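Local coordinates for F5/8 type C domain protein (Clostridium perfringens, PDB 7JRM), which probably binds carbohydrate through a CBM51-type module of ZmpB, an O-glycopeptidase that recognises and hydrolyses mucin, at residues 88-93 with 101-106; 144-149 with 200-205. One frame throughout, in Å; residues are numbered along the deposited sequence.

Contact 1: residues 88-93 with 101-106; sequences DLNWKS and VRKDRA
Lys103 reaches from the strand 102-103 across the indole of Trp91 to two oxygens of the loop 88-93. Its CB leaves the backbone in the direction of that loop. CG of Lys103, the first atom to meet the ring, lies 4.1 Å from CZ3 of Trp91. Beyond CG the chain is fully extended, which carries it the whole way over to the loop. CD continues past the ring, and CE of Lys103 settles 3.9 Å from CZ3 of Trp91, an oblique approach to the ring. At the tip, NZ of Lys103 donates a hydrogen bond to the backbone O of Leu89 at 3.1 Å. It arrives bent, with a C=O...N angle of 138°, and tilted 33° from the carbonyl plane. A second, weak bond joins NZ of Lys103 to OD1 of Asn90, also at 3.1 Å. One regular and one weak bond, to oxygens of consecutive residues, thus hold the ammonium, while its cation-pi attraction to the six-membered ring of Trp91, with NZ of Lys103 5.4 Å from the centroid, is at most weak.

Trp91 is placed by its first torsion (chi1 56°), which sets CG between the backbone N and the carbonyl carbon. The six-membered ring of Trp91 then also meets Val101 obliquely, with CG1 of Val101 3.7 Å from CZ3 of Trp91. Val101 and Trp91 both touch Ile136 of strand 134-139. The arrangement is surface packing in the NPCBM/NEW2 beta-sandwich: an aliphatic lysine chain and a valine close on a tryptophan, tying the loop that precedes strand 93-95 to the strand 102-103.

Contact 2: residues 144-149 with 200-205; sequences DIFDTW and IKLVVD
Phe146 and Ile200 meet through one methyl and one ring face. CD1 of Ile200 stands over the Phe146 ring, 3.5 Å from CG of Phe146 and 3.8 Å from the ring centroid. The approach is 24° off the ring normal, a CH-pi contact displaced toward the rim near the CB end. The far end of the same ring belongs to Leu202: its CD2 lies 3.6 Å from CZ of Phe146 and 3.7 Å from CE2 of Phe146, coming obliquely. The two methyls therefore divide the ring along its length, Ile200 taking the root and Leu202 the tip.

Ile200 gets its CD1 there by a stretched side chain, chi1 -175° and chi2 -178°, which holds the methyl far out from its own strand and at about a right angle to the phenylalanine. Leu202, two residues on, points the same way from the strand and meets Phe146 from the opposite direction. The backbones stay apart, with 8.9 Å between the CA atoms of Phe146 and Ile200, and the side chains fill the gap.

Further out, Leu86 touches both Phe146 and Leu202, Trp218 of strand 215-224 packs on Leu202, and Val168 lies against Ile200. Strand 145-152 is fixed between strands 188-193 and 215-224 by backbone hydrogen bonds, among them Phe146 with Val192. On this strand the neighbouring Asp147 forms salt bridges with Arg189 and Arg224, which should steady its carboxylate charge. All three touching residues are buried and apolar, and they belong to two different antiparallel sheets. This is face-to-face sheet packing in the hydrophobic core of a beta-sandwich, consistent with the galactose-binding-domain-like fold of the NPCBM family.

In the fold
The two contacts follow one another along the chain, 88-93 with 101-106 closing before 144-149 with 200-205 opens. Their centres are 13 Å apart and their nearest atoms about 7 Å, without touching. Both lie in the NPCBM/NEW2 domain, far from the centre of the elongated chain. Strands 102-103 and 145-152 share one antiparallel sheet. Contact 2 packs that sheet on the one holding strand 199-205, whereas contact 1 joins the loop leading into strand 93-95 to strand 102-103 and its flank. Contact 1 lies at the surface, contact 2 in the buried core. The calcium ion is bound in this same domain by Ser163, Val206, Asp208, Gly210 and Asp214, with Val206 directly following the strand of contact 2.

Contact 1: residues 88-93 with 101-106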
loop_
_atom_site.group_PDB
_atom_site.type_symbol
_atom_site.label_atom_id
_atom_site.label_comp_id
_atom_site.label_asym_id
_atom_site.label_seq_id
_atom_site.Cartn_x
_atom_site.Cartn_y
_atom_site.Cartn_z
ATOM N N ASP A 88 -20.101 -25.054 9.214
ATOM C CA ASP A 88 -18.759 -25.414 9.648
ATOM C C ASP A 88 -18.665 -25.609 11.155
ATOM O O ASP A 88 -17.567 -25.840 11.671
ATOM C CB ASP A 88 -17.751 -24.351 9.199
ATOM C CG ASP A 88 -17.514 -24.369 7.703
ATOM O OD1 ASP A 88 -17.998 -25.307 7.035
ATOM O OD2 ASP A 88 -16.840 -23.449 7.193
ATOM N N LEU A 89 -19.783 -25.515 11.865
ATOM C CA LEU A 89 -19.855 -25.743 13.301
ATOM C C LEU A 89 -20.802 -26.906 13.577
ATOM O O LEU A 89 -21.424 -27.464 12.668
ATOM C CB LEU A 89 -20.319 -24.480 14.033
ATOM C CG LEU A 89 -19.390 -23.265 13.989
ATOM C CD1 LEU A 89 -20.169 -21.992 14.275
ATOM C CD2 LEU A 89 -18.245 -23.428 14.974
ATOM N N ASN A 90 -20.909 -27.271 14.850
ATOM C CA ASN A 90 -21.813 -28.319 15.301
ATOM C C ASN A 90 -22.938 -27.692 16.111
ATOM O O ASN A 90 -22.682 -26.916 17.038
ATOM C CB ASN A 90 -21.072 -29.362 16.140
ATOM C CG ASN A 90 -20.104 -30.191 15.319
ATOM O OD1 ASN A 90 -20.478 -30.775 14.302
ATOM N ND2 ASN A 90 -18.851 -30.247 15.757
ATOM N N TRP A 91 -24.177 -28.022 15.759
ATOM C CA TRP A 91 -25.318 -27.509 16.498
ATOM C C TRP A 91 -25.457 -28.234 17.830
ATOM O O TRP A 91 -25.047 -29.390 17.980
ATOM C CB TRP A 91 -26.607 -27.648 15.681
ATOM C CG TRP A 91 -26.917 -29.047 15.217
ATOM C CD1 TRP A 91 -27.227 -30.124 15.997
ATOM C CD2 TRP A 91 -26.971 -29.510 13.861
ATOM N NE1 TRP A 91 -27.458 -31.228 15.214
ATOM C CE2 TRP A 91 -27.308 -30.878 13.899
ATOM C CE3 TRP A 91 -26.762 -28.901 12.620
ATOM C CZ2 TRP A 91 -27.441 -31.646 12.743
ATOM C CZ3 TRP A 91 -26.893 -29.667 11.474
ATOM C CH2 TRP A 91 -27.230 -31.024 11.544
ATOM N N LYS A 92 -26.031 -27.535 18.811
ATOM C CA LYS A 92 -26.299 -28.166 20.097
ATOM C C LYS A 92 -27.470 -29.134 20.006
ATOM O O LYS A 92 -27.487 -30.156 20.702
ATOM C CB LYS A 92 -26.573 -27.103 21.161
ATOM C CG LYS A 92 -25.484 -26.052 21.288
ATOM C CD LYS A 92 -25.835 -25.029 22.356
ATOM C CE LYS A 92 -25.217 -25.393 23.694
ATOM N NZ LYS A 92 -26.085 -24.991 24.835
ATOM N N SER A 93 -28.448 -28.833 19.156
ATOM C CA SER A 93 -29.616 -29.681 18.969
ATOM C C SER A 93 -30.282 -29.294 17.659
ATOM O O SER A 93 -30.141 -28.162 17.187
ATOM C CB SER A 93 -30.605 -29.548 20.132
ATOM O OG SER A 93 -31.137 -28.236 20.196
ATOM N N VAL A 101 -31.671 -32.952 8.928
ATOM C CA VAL A 101 -30.972 -31.702 8.655
ATOM C C VAL A 101 -29.644 -32.004 7.975
ATOM O O VAL A 101 -28.899 -32.895 8.402
ATOM C CB VAL A 101 -30.771 -30.907 9.953
ATOM C CG1 VAL A 101 -30.071 -29.590 9.667
ATOM C CG2 VAL A 101 -32.108 -30.666 10.637
ATOM N N ARG A 102 -29.343 -31.265 6.910
ATOM C CA ARG A 102 -28.145 -31.485 6.112
ATOM C C ARG A 102 -27.274 -30.236 6.111
ATOM O O ARG A 102 -27.778 -29.114 5.998
ATOM C CB ARG A 102 -28.505 -31.866 4.671
ATOM C CG ARG A 102 -29.061 -33.271 4.520
ATOM C CD ARG A 102 -27.988 -34.319 4.762
ATOM N NE ARG A 102 -26.894 -34.216 3.800
ATOM C CZ ARG A 102 -26.910 -34.767 2.589
ATOM N NH1 ARG A 102 -27.965 -35.460 2.187
ATOM N NH2 ARG A 102 -25.868 -34.624 1.780
ATOM N N LYS A 103 -25.965 -30.442 6.235
ATOM C CA LYS A 103 -24.997 -29.356 6.169
ATOM C C LYS A 103 -24.572 -29.140 4.723
ATOM O O LYS A 103 -24.216 -30.096 4.026
ATOM C CB LYS A 103 -23.774 -29.663 7.035
ATOM C CG LYS A 103 -24.069 -29.798 8.519
ATOM C CD LYS A 103 -22.781 -29.912 9.322
ATOM C CE LYS A 103 -23.059 -30.290 10.768
ATOM N NZ LYS A 103 -21.811 -30.343 11.578
ATOM N N ASP A 104 -24.624 -27.886 4.275
ATOM C CA ASP A 104 -24.202 -27.453 2.945
ATOM C C ASP A 104 -25.028 -28.072 1.822
ATOM O O ASP A 104 -24.684 -27.907 0.645
ATOM C CB ASP A 104 -22.711 -27.736 2.713
ATOM C CG ASP A 104 -21.814 -26.906 3.612
ATOM O OD1 ASP A 104 -22.246 -25.814 4.035
ATOM O OD2 ASP A 104 -20.682 -27.343 3.902
ATOM N N ARG A 105 -26.109 -28.777 2.150
ATOM C CA ARG A 105 -27.013 -29.338 1.156
ATOM C C ARG A 105 -28.447 -29.093 1.598
ATOM O O ARG A 105 -28.727 -28.884 2.781
ATOM C CB ARG A 105 -26.792 -30.846 0.950
ATOM C CG ARG A 105 -25.346 -31.265 0.728
ATOM C CD ARG A 105 -24.813 -30.764 -0.603
ATOM N NE ARG A 105 -25.487 -31.380 -1.741
ATOM C CZ ARG A 105 -24.970 -31.450 -2.963
ATOM N NH1 ARG A 105 -23.769 -30.940 -3.205
ATOM N NH2 ARG A 105 -25.650 -32.028 -3.943
ATOM N N ALA A 106 -29.358 -29.122 0.629
ATOM C CA ALA A 106 -30.774 -29.056 0.948
ATOM C C ALA A 106 -31.221 -30.359 1.608
ATOM O O ALA A 106 -30.494 -31.357 1.638
ATOM C CB ALA A 106 -31.597 -28.778 -0.309
#

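Contact 2: residues 144-149 with 200-205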
loop_
_atom_site.group_PDB
_atom_site.type_symbol
_atom_site.label_atom_id
_atom_site.label_comp_id
_atom_site.label_asym_id
_atom_site.label_seq_id
_atom_site.Cartn_x
_atom_site.Cartn_y
_atom_site.Cartn_z
ATOM N N ASP A 144 -20.904 -11.786 17.263
ATOM C CA ASP A 144 -21.530 -10.471 17.251
ATOM C C ASP A 144 -22.768 -10.403 16.371
ATOM O O ASP A 144 -23.802 -9.880 16.798
ATOM C CB ASP A 144 -20.517 -9.412 16.792
ATOM C CG ASP A 144 -19.301 -9.335 17.694
ATOM O OD1 ASP A 144 -19.478 -9.193 18.923
ATOM O OD2 ASP A 144 -18.168 -9.414 17.175
ATOM N N ILE A 145 -22.693 -10.918 15.146
ATOM C CA ILE A 145 -23.751 -10.759 14.156
ATOM C C ILE A 145 -24.061 -12.115 13.538
ATOM O O ILE A 145 -23.150 -12.890 13.228
ATOM C CB ILE A 145 -23.347 -9.742 13.065
ATOM C CG1 ILE A 145 -23.389 -8.317 13.620
ATOM C CG2 ILE A 145 -24.239 -9.864 11.836
ATOM C CD1 ILE A 145 -24.780 -7.843 13.974
ATOM N N PHE A 146 -25.348 -12.406 13.369
ATOM C CA PHE A 146 -25.804 -13.566 12.616
ATOM C C PHE A 146 -26.419 -13.097 11.304
ATOM O O PHE A 146 -27.314 -12.248 11.303
ATOM C CB PHE A 146 -26.820 -14.388 13.409
ATOM C CG PHE A 146 -27.480 -15.465 12.600
ATOM C CD1 PHE A 146 -26.752 -16.556 12.151
ATOM C CD2 PHE A 146 -28.824 -15.383 12.275
ATOM C CE1 PHE A 146 -27.355 -17.548 11.400
ATOM C CE2 PHE A 146 -29.432 -16.374 11.527
ATOM C CZ PHE A 146 -28.695 -17.457 11.087
ATOM N N ASP A 147 -25.940 -13.657 10.195
ATOM C CA ASP A 147 -26.358 -13.257 8.859
ATOM C C ASP A 147 -26.725 -14.497 8.058
ATOM O O ASP A 147 -26.011 -15.504 8.103
ATOM C CB ASP A 147 -25.242 -12.474 8.154
ATOM C CG ASP A 147 -25.714 -11.790 6.887
ATOM O OD1 ASP A 147 -26.933 -11.803 6.617
ATOM O OD2 ASP A 147 -24.861 -11.232 6.165
ATOM N N THR A 148 -27.834 -14.425 7.324
ATOM C CA THR A 148 -28.310 -15.587 6.588
ATOM C C THR A 148 -29.294 -15.160 5.507
ATOM O O THR A 148 -29.950 -14.121 5.618
ATOM C CB THR A 148 -28.977 -16.608 7.520
ATOM O OG1 THR A 148 -29.293 -17.798 6.787
ATOM C CG2 THR A 148 -30.258 -16.036 8.115
ATOM N N TRP A 149 -29.371 -15.974 4.459
ATOM C CA TRP A 149 -30.460 -15.937 3.496
ATOM C C TRP A 149 -31.443 -17.053 3.826
ATOM O O TRP A 149 -31.051 -18.129 4.285
ATOM C CB TRP A 149 -29.949 -16.108 2.063
ATOM C CG TRP A 149 -29.160 -14.948 1.528
ATOM C CD1 TRP A 149 -27.807 -14.885 1.363
ATOM C CD2 TRP A 149 -29.678 -13.693 1.068
ATOM N NE1 TRP A 149 -27.449 -13.668 0.836
ATOM C CE2 TRP A 149 -28.579 -12.917 0.645
ATOM C CE3 TRP A 149 -30.962 -13.148 0.977
ATOM C CZ2 TRP A 149 -28.725 -11.626 0.141
ATOM C CZ3 TRP A 149 -31.105 -11.865 0.474
ATOM C CH2 TRP A 149 -29.993 -11.119 0.063
ATOM N N ILE A 200 -28.385 -19.293 19.952
ATOM C CA ILE A 200 -29.257 -18.803 18.895
ATOM C C ILE A 200 -30.075 -19.982 18.385
ATOM O O ILE A 200 -29.545 -21.083 18.194
ATOM C CB ILE A 200 -28.468 -18.126 17.751
ATOM C CG1 ILE A 200 -29.429 -17.517 16.726
ATOM C CG2 ILE A 200 -27.494 -19.098 17.091
ATOM C CD1 ILE A 200 -28.739 -16.879 15.542
ATOM N N LYS A 201 -31.373 -19.760 18.198
ATOM C CA LYS A 201 -32.300 -20.811 17.799
ATOM C C LYS A 201 -32.927 -20.434 16.466
ATOM O O LYS A 201 -33.610 -19.410 16.365
ATOM C CB LYS A 201 -33.377 -21.027 18.863
ATOM C CG LYS A 201 -34.313 -22.191 18.579
ATOM C CD LYS A 201 -35.094 -22.582 19.824
ATOM C CE LYS A 201 -35.814 -21.383 20.423
ATOM N NZ LYS A 201 -36.679 -21.765 21.573
ATOM N N LEU A 202 -32.692 -21.259 15.451
ATOM C CA LEU A 202 -33.218 -21.039 14.110
ATOM C C LEU A 202 -34.489 -21.862 13.941
ATOM O O LEU A 202 -34.446 -23.096 14.003
ATOM C CB LEU A 202 -32.179 -21.414 13.056
ATOM C CG LEU A 202 -30.792 -20.792 13.238
ATOM C CD1 LEU A 202 -29.873 -21.202 12.099
ATOM C CD2 LEU A 202 -30.887 -19.277 13.339
ATOM N N VAL A 203 -35.613 -21.183 13.726
ATOM C CA VAL A 203 -36.930 -21.810 13.726
ATOM C C VAL A 203 -37.562 -21.646 12.351
ATOM O O VAL A 203 -37.592 -20.537 11.802
ATOM C CB VAL A 203 -37.837 -21.215 14.819
ATOM C CG1 VAL A 203 -39.256 -21.747 14.683
ATOM C CG2 VAL A 203 -37.275 -21.528 16.197
ATOM N N VAL A 204 -38.068 -22.747 11.805
ATOM C CA VAL A 204 -38.810 -22.756 10.549
ATOM C C VAL A 204 -40.215 -23.244 10.879
ATOM O O VAL A 204 -40.429 -24.443 11.097
ATOM C CB VAL A 204 -38.148 -23.642 9.487
ATOM C CG1 VAL A 204 -38.955 -23.615 8.197
ATOM C CG2 VAL A 204 -36.715 -23.199 9.240
ATOM N N ASP A 205 -41.176 -22.327 10.920
ATOM C CA ASP A 205 -42.551 -22.690 11.225
ATOM C C ASP A 205 -43.281 -23.144 9.962
ATOM O O ASP A 205 -42.796 -22.993 8.839
ATOM C CB ASP A 205 -43.286 -21.524 11.885
ATOM C CG ASP A 205 -44.254 -21.983 12.957
ATOM O OD1 ASP A 205 -44.771 -23.115 12.844
ATOM O OD2 ASP A 205 -44.497 -21.217 13.913
#